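Local coordinates for protein aminopeptidase YwaD (Bacillus subtilis, PDB 6HC6) that removes N-terminal amino acids, among them arginine, lysine and leucine, from peptides as a secreted two-zinc aminopeptidase of the M28 family, at residues K82-D86 and A274-K278; D283-R287 and E312-E317. One frame throughout, in Å; residues are numbered along the deposited sequence.

Contact 1 (K82-D86 and A274-K278); sequences KLKLD and ARVLK. With ACT (acetate ion), chain G.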
ATOM      1  N   LYS A  82      23.309  -1.498   9.905  1.00 30.77           N
ATOM      2  CA  LYS A  82      24.290  -2.561   9.706  1.00 37.52           C
ATOM      3  C   LYS A  82      24.967  -2.450   8.350  1.00 41.13           C
ATOM      4  O   LYS A  82      26.113  -2.886   8.190  1.00 38.70           O
ATOM      5  CB  LYS A  82      23.622  -3.930   9.828  1.00 38.70           C
ATOM      6  CG  LYS A  82      23.434  -4.424  11.238  1.00 51.10           C
ATOM      7  CD  LYS A  82      23.481  -5.942  11.257  1.00 62.91           C
ATOM      8  CE  LYS A  82      24.699  -6.446  10.484  1.00 71.00           C
ATOM      9  NZ  LYS A  82      25.090  -7.835  10.855  1.00 75.81           N
ATOM     10  N   LEU A  83      24.276  -1.866   7.368  1.00 38.04           N
ATOM     11  CA  LEU A  83      24.730  -1.790   5.988  1.00 36.38           C
ATOM     12  C   LEU A  83      25.516  -0.520   5.678  1.00 41.91           C
ATOM     13  O   LEU A  83      25.589  -0.124   4.510  1.00 52.69           O
ATOM     14  CB  LEU A  83      23.530  -1.896   5.046  1.00 34.31           C
ATOM     15  CG  LEU A  83      22.665  -3.131   5.234  1.00 43.95           C
ATOM     16  CD1 LEU A  83      21.554  -3.185   4.185  1.00 41.74           C
ATOM     17  CD2 LEU A  83      23.538  -4.371   5.174  1.00 45.56           C
ATOM     18  N   LYS A  84      26.103   0.123   6.686  1.00 32.80           N
ATOM     19  CA  LYS A  84      26.897   1.338   6.498  1.00 43.52           C
ATOM     20  C   LYS A  84      26.071   2.482   5.916  1.00 36.45           C
ATOM     21  O   LYS A  84      26.611   3.370   5.249  1.00 43.32           O
ATOM     22  CB  LYS A  84      28.129   1.081   5.615  1.00 55.33           C
ATOM     23  CG  LYS A  84      29.172   0.138   6.210  1.00 62.61           C
ATOM     24  CD  LYS A  84      30.284  -0.176   5.206  1.00 66.21           C
ATOM     25  CE  LYS A  84      31.293   0.965   5.080  1.00 66.99           C
ATOM     26  NZ  LYS A  84      32.264   1.025   6.214  1.00 66.77           N
ATOM     27  N   LEU A  85      24.760   2.482   6.151  1.00 30.85           N
ATOM     28  CA  LEU A  85      23.894   3.548   5.663  1.00 26.97           C
ATOM     29  C   LEU A  85      23.721   4.630   6.722  1.00 33.12           C
ATOM     30  O   LEU A  85      23.648   4.340   7.918  1.00 30.05           O
ATOM     31  CB  LEU A  85      22.518   2.998   5.274  1.00 24.08           C
ATOM     32  CG  LEU A  85      22.476   2.066   4.068  1.00 23.97           C
ATOM     33  CD1 LEU A  85      21.086   1.518   3.875  1.00 23.08           C
ATOM     34  CD2 LEU A  85      22.952   2.782   2.813  1.00 27.67           C
ATOM     35  N   ASP A  86      23.653   5.883   6.268  1.00 25.27           N
ATOM     36  CA  ASP A  86      23.275   7.001   7.126  1.00 29.38           C
ATOM     37  C   ASP A  86      21.754   7.030   7.235  1.00 29.31           C
ATOM     38  O   ASP A  86      21.061   7.344   6.262  1.00 28.42           O
ATOM     39  CB  ASP A  86      23.816   8.306   6.555  1.00 32.92           C
ATOM     40  CG  ASP A  86      23.500   9.499   7.431  1.00 59.24           C
ATOM     41  OD1 ASP A  86      23.725   9.407   8.656  1.00 62.98           O
ATOM     42  OD2 ASP A  86      23.024  10.524   6.894  1.00 67.40           O
ATOM     43  N   ALA A 274      20.287  -3.115  -0.836  1.00 21.60           N
ATOM     44  CA  ALA A 274      21.186  -2.215  -0.118  1.00 24.30           C
ATOM     45  C   ALA A 274      22.419  -2.954   0.391  1.00 23.65           C
ATOM     46  O   ALA A 274      23.533  -2.415   0.363  1.00 26.34           O
ATOM     47  CB  ALA A 274      20.441  -1.554   1.037  1.00 25.74           C
ATOM     48  N   ARG A 275      22.243  -4.187   0.869  1.00 23.65           N
ATOM     49  CA  ARG A 275      23.399  -4.981   1.276  1.00 23.42           C
ATOM     50  C   ARG A 275      24.324  -5.251   0.099  1.00 29.22           C
ATOM     51  O   ARG A 275      25.552  -5.151   0.227  1.00 33.73           O
ATOM     52  CB  ARG A 275      22.956  -6.303   1.909  1.00 27.26           C
ATOM     53  CG  ARG A 275      24.136  -7.066   2.524  1.00 29.82           C
ATOM     54  CD  ARG A 275      23.805  -8.514   2.847  1.00 37.52           C
ATOM     55  NE  ARG A 275      23.548  -9.316   1.646  1.00 38.12           N
ATOM     56  CZ  ARG A 275      24.487  -9.892   0.902  1.00 40.57           C
ATOM     57  NH1 ARG A 275      25.778  -9.765   1.216  1.00 42.99           N
ATOM     58  NH2 ARG A 275      24.135 -10.598  -0.168  1.00 38.10           N
ATOM     59  N   VAL A 276      23.757  -5.600  -1.057  1.00 26.67           N
ATOM     60  CA  VAL A 276      24.591  -5.884  -2.222  1.00 26.25           C
ATOM     61  C   VAL A 276      25.323  -4.629  -2.684  1.00 26.29           C
ATOM     62  O   VAL A 276      26.513  -4.672  -3.012  1.00 31.24           O
ATOM     63  CB  VAL A 276      23.744  -6.475  -3.363  1.00 29.08           C
ATOM     64  CG1 VAL A 276      24.615  -6.619  -4.616  1.00 30.60           C
ATOM     65  CG2 VAL A 276      23.198  -7.821  -2.948  1.00 34.76           C
ATOM     66  N   LEU A 277      24.607  -3.506  -2.758  1.00 24.70           N
ATOM     67  CA  LEU A 277      25.162  -2.272  -3.297  1.00 24.71           C
ATOM     68  C   LEU A 277      26.073  -1.554  -2.314  1.00 32.60           C
ATOM     69  O   LEU A 277      26.757  -0.603  -2.713  1.00 38.83           O
ATOM     70  CB  LEU A 277      24.026  -1.346  -3.725  1.00 24.75           C
ATOM     71  CG  LEU A 277      23.172  -1.949  -4.835  1.00 28.86           C
ATOM     72  CD1 LEU A 277      22.037  -1.019  -5.177  1.00 33.38           C
ATOM     73  CD2 LEU A 277      24.053  -2.196  -6.043  1.00 32.03           C
ATOM     74  N   LYS A 278      26.097  -1.993  -1.055  1.00 31.38           N
ATOM     75  CA  LYS A 278      26.951  -1.376  -0.047  1.00 38.26           C
ATOM     76  C   LYS A 278      28.393  -1.269  -0.531  1.00 48.02           C
ATOM     77  O   LYS A 278      29.030  -0.221  -0.382  1.00 60.82           O
ATOM     78  CB  LYS A 278      26.869  -2.188   1.247  1.00 41.91           C
ATOM     79  CG  LYS A 278      27.848  -1.797   2.329  1.00 54.71           C
ATOM     80  CD  LYS A 278      27.895  -2.867   3.424  1.00 57.93           C
ATOM     81  CE  LYS A 278      28.148  -4.256   2.848  1.00 57.33           C
ATOM     82  NZ  LYS A 278      28.706  -5.201   3.859  1.00 57.93           N
TER
HETATM   83  C   ACT G 504      27.790  -9.436   3.938  1.00 54.72           C
HETATM   84  O   ACT G 504      27.550  -8.786   2.887  1.00 57.66           O
HETATM   85  OXT ACT G 504      28.411 -10.531   4.066  1.00 60.00           O
HETATM   86  CH3 ACT G 504      27.253  -8.815   5.259  1.00 51.91           C

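Contact 2 (D283-R287 and E312-E317); sequences DKEIR and ELKRSE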
ATOM      1  N   ASP A 283      28.983   7.408  -7.962  1.00 33.50           N
ATOM      2  CA  ASP A 283      28.913   8.856  -7.822  1.00 33.97           C
ATOM      3  C   ASP A 283      27.492   9.350  -7.588  1.00 37.38           C
ATOM      4  O   ASP A 283      27.289  10.557  -7.397  1.00 33.49           O
ATOM      5  CB  ASP A 283      29.504   9.542  -9.056  1.00 39.04           C
ATOM      6  CG  ASP A 283      31.013   9.328  -9.180  1.00 48.30           C
ATOM      7  OD1 ASP A 283      31.689   9.152  -8.142  1.00 50.09           O
ATOM      8  OD2 ASP A 283      31.521   9.351 -10.317  1.00 48.97           O
ATOM      9  N   LYS A 284      26.512   8.456  -7.610  1.00 31.78           N
ATOM     10  CA  LYS A 284      25.152   8.810  -7.242  1.00 28.61           C
ATOM     11  C   LYS A 284      24.973   8.751  -5.731  1.00 32.09           C
ATOM     12  O   LYS A 284      25.642   7.984  -5.030  1.00 37.44           O
ATOM     13  CB  LYS A 284      24.139   7.871  -7.900  1.00 28.67           C
ATOM     14  CG  LYS A 284      24.421   7.570  -9.349  1.00 37.56           C
ATOM     15  CD  LYS A 284      24.051   8.744 -10.243  1.00 37.92           C
ATOM     16  CE  LYS A 284      24.164   8.361 -11.714  1.00 41.20           C
ATOM     17  NZ  LYS A 284      23.888   9.506 -12.614  1.00 36.05           N
ATOM     18  N   GLU A 285      24.049   9.562  -5.234  1.00 26.50           N
ATOM     19  CA  GLU A 285      23.548   9.423  -3.875  1.00 27.86           C
ATOM     20  C   GLU A 285      22.365   8.467  -3.912  1.00 28.12           C
ATOM     21  O   GLU A 285      21.369   8.737  -4.590  1.00 26.90           O
ATOM     22  CB  GLU A 285      23.132  10.776  -3.300  1.00 26.73           C
ATOM     23  CG  GLU A 285      22.552  10.669  -1.893  1.00 30.65           C
ATOM     24  CD  GLU A 285      22.184  12.012  -1.296  1.00 32.95           C
ATOM     25  OE1 GLU A 285      21.314  12.058  -0.394  1.00 30.27           O
ATOM     26  OE2 GLU A 285      22.765  13.024  -1.728  1.00 36.24           O
ATOM     27  N   ILE A 286      22.473   7.338  -3.221  1.00 23.02           N
ATOM     28  CA  ILE A 286      21.421   6.329  -3.257  1.00 23.43           C
ATOM     29  C   ILE A 286      20.674   6.360  -1.933  1.00 24.73           C
ATOM     30  O   ILE A 286      21.267   6.180  -0.863  1.00 25.94           O
ATOM     31  CB  ILE A 286      21.977   4.930  -3.546  1.00 20.45           C
ATOM     32  CG1 ILE A 286      22.878   4.972  -4.776  1.00 28.63           C
ATOM     33  CG2 ILE A 286      20.821   3.974  -3.771  1.00 21.23           C
ATOM     34  CD1 ILE A 286      23.616   3.668  -5.026  1.00 36.87           C
ATOM     35  N   ARG A 287      19.373   6.596  -2.004  1.00 20.89           N
ATOM     36  CA  ARG A 287      18.523   6.641  -0.823  1.00 25.21           C
ATOM     37  C   ARG A 287      17.632   5.409  -0.834  1.00 25.73           C
ATOM     38  O   ARG A 287      16.791   5.246  -1.726  1.00 21.85           O
ATOM     39  CB  ARG A 287      17.701   7.925  -0.803  1.00 22.07           C
ATOM     40  CG  ARG A 287      18.572   9.159  -0.895  1.00 20.93           C
ATOM     41  CD  ARG A 287      17.776  10.413  -0.637  1.00 19.75           C
ATOM     42  NE  ARG A 287      18.636  11.594  -0.702  1.00 24.15           N
ATOM     43  CZ  ARG A 287      18.195  12.846  -0.664  1.00 27.10           C
ATOM     44  NH1 ARG A 287      16.893  13.090  -0.563  1.00 25.12           N
ATOM     45  NH2 ARG A 287      19.052  13.854  -0.728  1.00 28.65           N
ATOM     46  N   GLU A 312      17.110  19.313  -4.087  1.00 34.79           N
ATOM     47  CA  GLU A 312      17.058  17.856  -4.175  1.00 31.73           C
ATOM     48  C   GLU A 312      16.197  17.392  -5.345  1.00 34.44           C
ATOM     49  O   GLU A 312      16.504  16.379  -5.988  1.00 31.97           O
ATOM     50  CB  GLU A 312      16.515  17.269  -2.875  1.00 37.48           C
ATOM     51  CG  GLU A 312      17.437  17.374  -1.677  1.00 36.24           C
ATOM     52  CD  GLU A 312      16.734  16.946  -0.405  1.00 32.56           C
ATOM     53  OE1 GLU A 312      17.104  15.896   0.161  1.00 30.44           O
ATOM     54  OE2 GLU A 312      15.795  17.660   0.016  1.00 36.24           O
ATOM     55  N   LEU A 313      15.089  18.089  -5.605  1.00 30.37           N
ATOM     56  CA  LEU A 313      14.246  17.719  -6.735  1.00 32.85           C
ATOM     57  C   LEU A 313      15.007  17.842  -8.047  1.00 29.28           C
ATOM     58  O   LEU A 313      14.913  16.965  -8.912  1.00 33.92           O
ATOM     59  CB  LEU A 313      12.981  18.584  -6.763  1.00 31.32           C
ATOM     60  CG  LEU A 313      11.987  18.337  -5.625  1.00 33.33           C
ATOM     61  CD1 LEU A 313      10.839  19.335  -5.694  1.00 42.31           C
ATOM     62  CD2 LEU A 313      11.464  16.905  -5.684  1.00 31.10           C
ATOM     63  N   LYS A 314      15.762  18.930  -8.217  1.00 30.12           N
ATOM     64  CA  LYS A 314      16.553  19.080  -9.435  1.00 35.56           C
ATOM     65  C   LYS A 314      17.585  17.967  -9.571  1.00 33.33           C
ATOM     66  O   LYS A 314      17.869  17.514 -10.684  1.00 43.40           O
ATOM     67  CB  LYS A 314      17.231  20.447  -9.462  1.00 45.62           C
ATOM     68  CG  LYS A 314      16.253  21.606  -9.439  1.00 61.72           C
ATOM     69  CD  LYS A 314      15.095  21.372 -10.400  1.00 68.05           C
ATOM     70  CE  LYS A 314      13.909  22.266 -10.064  1.00 71.34           C
ATOM     71  NZ  LYS A 314      13.235  21.855  -8.800  1.00 70.61           N
ATOM     72  N   ARG A 315      18.156  17.507  -8.449  1.00 35.87           N
ATOM     73  CA  ARG A 315      19.139  16.429  -8.489  1.00 33.84           C
ATOM     74  C   ARG A 315      18.503  15.051  -8.604  1.00 28.58           C
ATOM     75  O   ARG A 315      19.229  14.077  -8.823  1.00 31.15           O
ATOM     76  CB  ARG A 315      20.029  16.416  -7.233  1.00 32.75           C
ATOM     77  CG  ARG A 315      20.713  17.690  -6.853  1.00 43.77           C
ATOM     78  CD  ARG A 315      21.826  17.383  -5.850  1.00 44.68           C
ATOM     79  NE  ARG A 315      21.401  17.312  -4.448  1.00 36.10           N
ATOM     80  CZ  ARG A 315      21.661  16.294  -3.626  1.00 37.99           C
ATOM     81  NH1 ARG A 315      22.315  15.230  -4.057  1.00 36.26           N
ATOM     82  NH2 ARG A 315      21.252  16.333  -2.363  1.00 43.19           N
ATOM     83  N   SER A 316      17.185  14.939  -8.441  1.00 25.75           N
ATOM     84  CA  SER A 316      16.547  13.632  -8.350  1.00 23.06           C
ATOM     85  C   SER A 316      16.464  12.984  -9.722  1.00 35.42           C
ATOM     86  O   SER A 316      15.913  13.568 -10.659  1.00 34.09           O
ATOM     87  CB  SER A 316      15.153  13.765  -7.756  1.00 24.64           C
ATOM     88  OG  SER A 316      15.216  14.161  -6.398  1.00 28.34           O
ATOM     89  N   GLU A 317      16.991  11.766  -9.836  1.00 23.16           N
ATOM     90  CA  GLU A 317      17.127  11.122 -11.133  1.00 27.35           C
ATOM     91  C   GLU A 317      16.088  10.041 -11.373  1.00 29.30           C
ATOM     92  O   GLU A 317      15.395  10.067 -12.396  1.00 27.01           O
ATOM     93  CB  GLU A 317      18.530  10.523 -11.279  1.00 30.83           C
ATOM     94  CG  GLU A 317      18.775   9.851 -12.617  1.00 34.49           C
ATOM     95  CD  GLU A 317      20.186   9.322 -12.730  1.00 39.86           C
ATOM     96  OE1 GLU A 317      21.121  10.103 -12.492  1.00 43.40           O
ATOM     97  OE2 GLU A 317      20.356   8.120 -13.024  1.00 44.51           O
TER
HETATM   98  O   HOH W   1      22.307   7.238 -14.343  1.00 52.18           O

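Contact 1 (K82-D86 and A274-K278)
L83 lies against the C-terminal part of helix 260-277, in the M28 peptidase domain, where the loop after helix 67-82 turns toward strand 86-93, an outermost strand of the eight-stranded mixed sheet. The two methyls of L83 spread over adjacent residues of the helix: CD1 rests 3.7 Å from CB of A274, while CD2 lies 3.8 Å from CG of R275. Its CG stands anti to the carbonyl carbon (chi1 -56°), which sends the forked end toward the helix, and a branched apolar residue suits a place where two neighbouring positions must be met at once. The small methyl of A274 probably helps the loop come close; the CA atoms of L83 and R275 are 5.8 Å apart. L85 adds a looser touch on the same methyl, and F288 of strand 285-291 touches the side chains of both L85 and A274.

At the solvent side, the aliphatic parts of K84 and K278 cross at about a right angle, CD to CD 4.0 Å, two long chains that can pack by their methylenes while their ammonium ends remain at the surface. K278 also runs its CG and CD past the backbone O of L83. R275 turns its polar end away from the loop: its NH2 forms a salt bridge with E272, while NH1 donates, in the guanidinium plane, to O of an acetate, probably from the crystallisation liquor, over 2.6 Å with a bent N-H...O angle of 138°.

Contact 2 (D283-R287 and E312-E317)
A salt-bridge network of E285, R287, E312 and R315 joins the start of strand 285-291 to the end of helix 310-315, on the helix-to-strand connection that leads into strand 316-322 of the M28 domain sheet. Strand 244-250 runs between the two strands in the sheet, so long side chains must bridge the gap. R287, extended from CG to NE, is central. Its NE and NH2 grip E285 side-on, both ending on OE1, with NE at 2.7 Å; its NH1 and NH2 grip E312 end-on, both at OE1, with NH1 at 2.9 Å. The guanidinium receives both carboxylates at its edge, but their planes are turned: that of E312 is 54° from it, and NE and NH2 approach E285 OE1 from the same face of the carboxylate.

The second carboxylate oxygen of E285, OE2, takes a nearly straight bond (169°) from NH1 of R315 over 3.2 Å, and also pairs with K235. The bend of R315 at chi3 (-85°) accompanies an approach in which E285 OE2 lies in the guanidinium plane, at its edge, and NH1 of R315 donates as well to the backbone O of P242. E312 OE2 receives the backbone N of S309, while Y304 bonds NH1 of R287.

Separately, K284 reaches across to E317, NZ to OE1 2.8 Å, on the syn lone pair, and a water bound to E317 OE2 lies weakly at NZ.

The two arginines come within 3.7 Å, NH2 of R287 to NH2 of R315, a like-charge approach probably offset by E285, whose two oxygens serve one arginine each. With R287 fixed along three donor nitrogens, its rotation is restricted, and the surrounding positive groups probably keep E285 ionised.

Contacts 1 and 2 lie in series along the chain, since helix 260-277, which carries the second segment of contact 1, is followed by strand 285-291, where contact 2 begins. Their centres are about 17 Å apart and their nearest atoms about 5 Å, without touching. F288, one residue beyond 283-287 on the same strand, packs on L85 and A274 of contact 1, so that strand runs from one contact to the other. The two differ in chemistry: apolar packing with lysine methylenes in one, ion pairs in the other. Both lie away from the zinc site, on the same side of the chain's centre. Helix 260-277 also carries D262, which bridges both zinc ions, near its beginning, whereas contact 1 uses its other end.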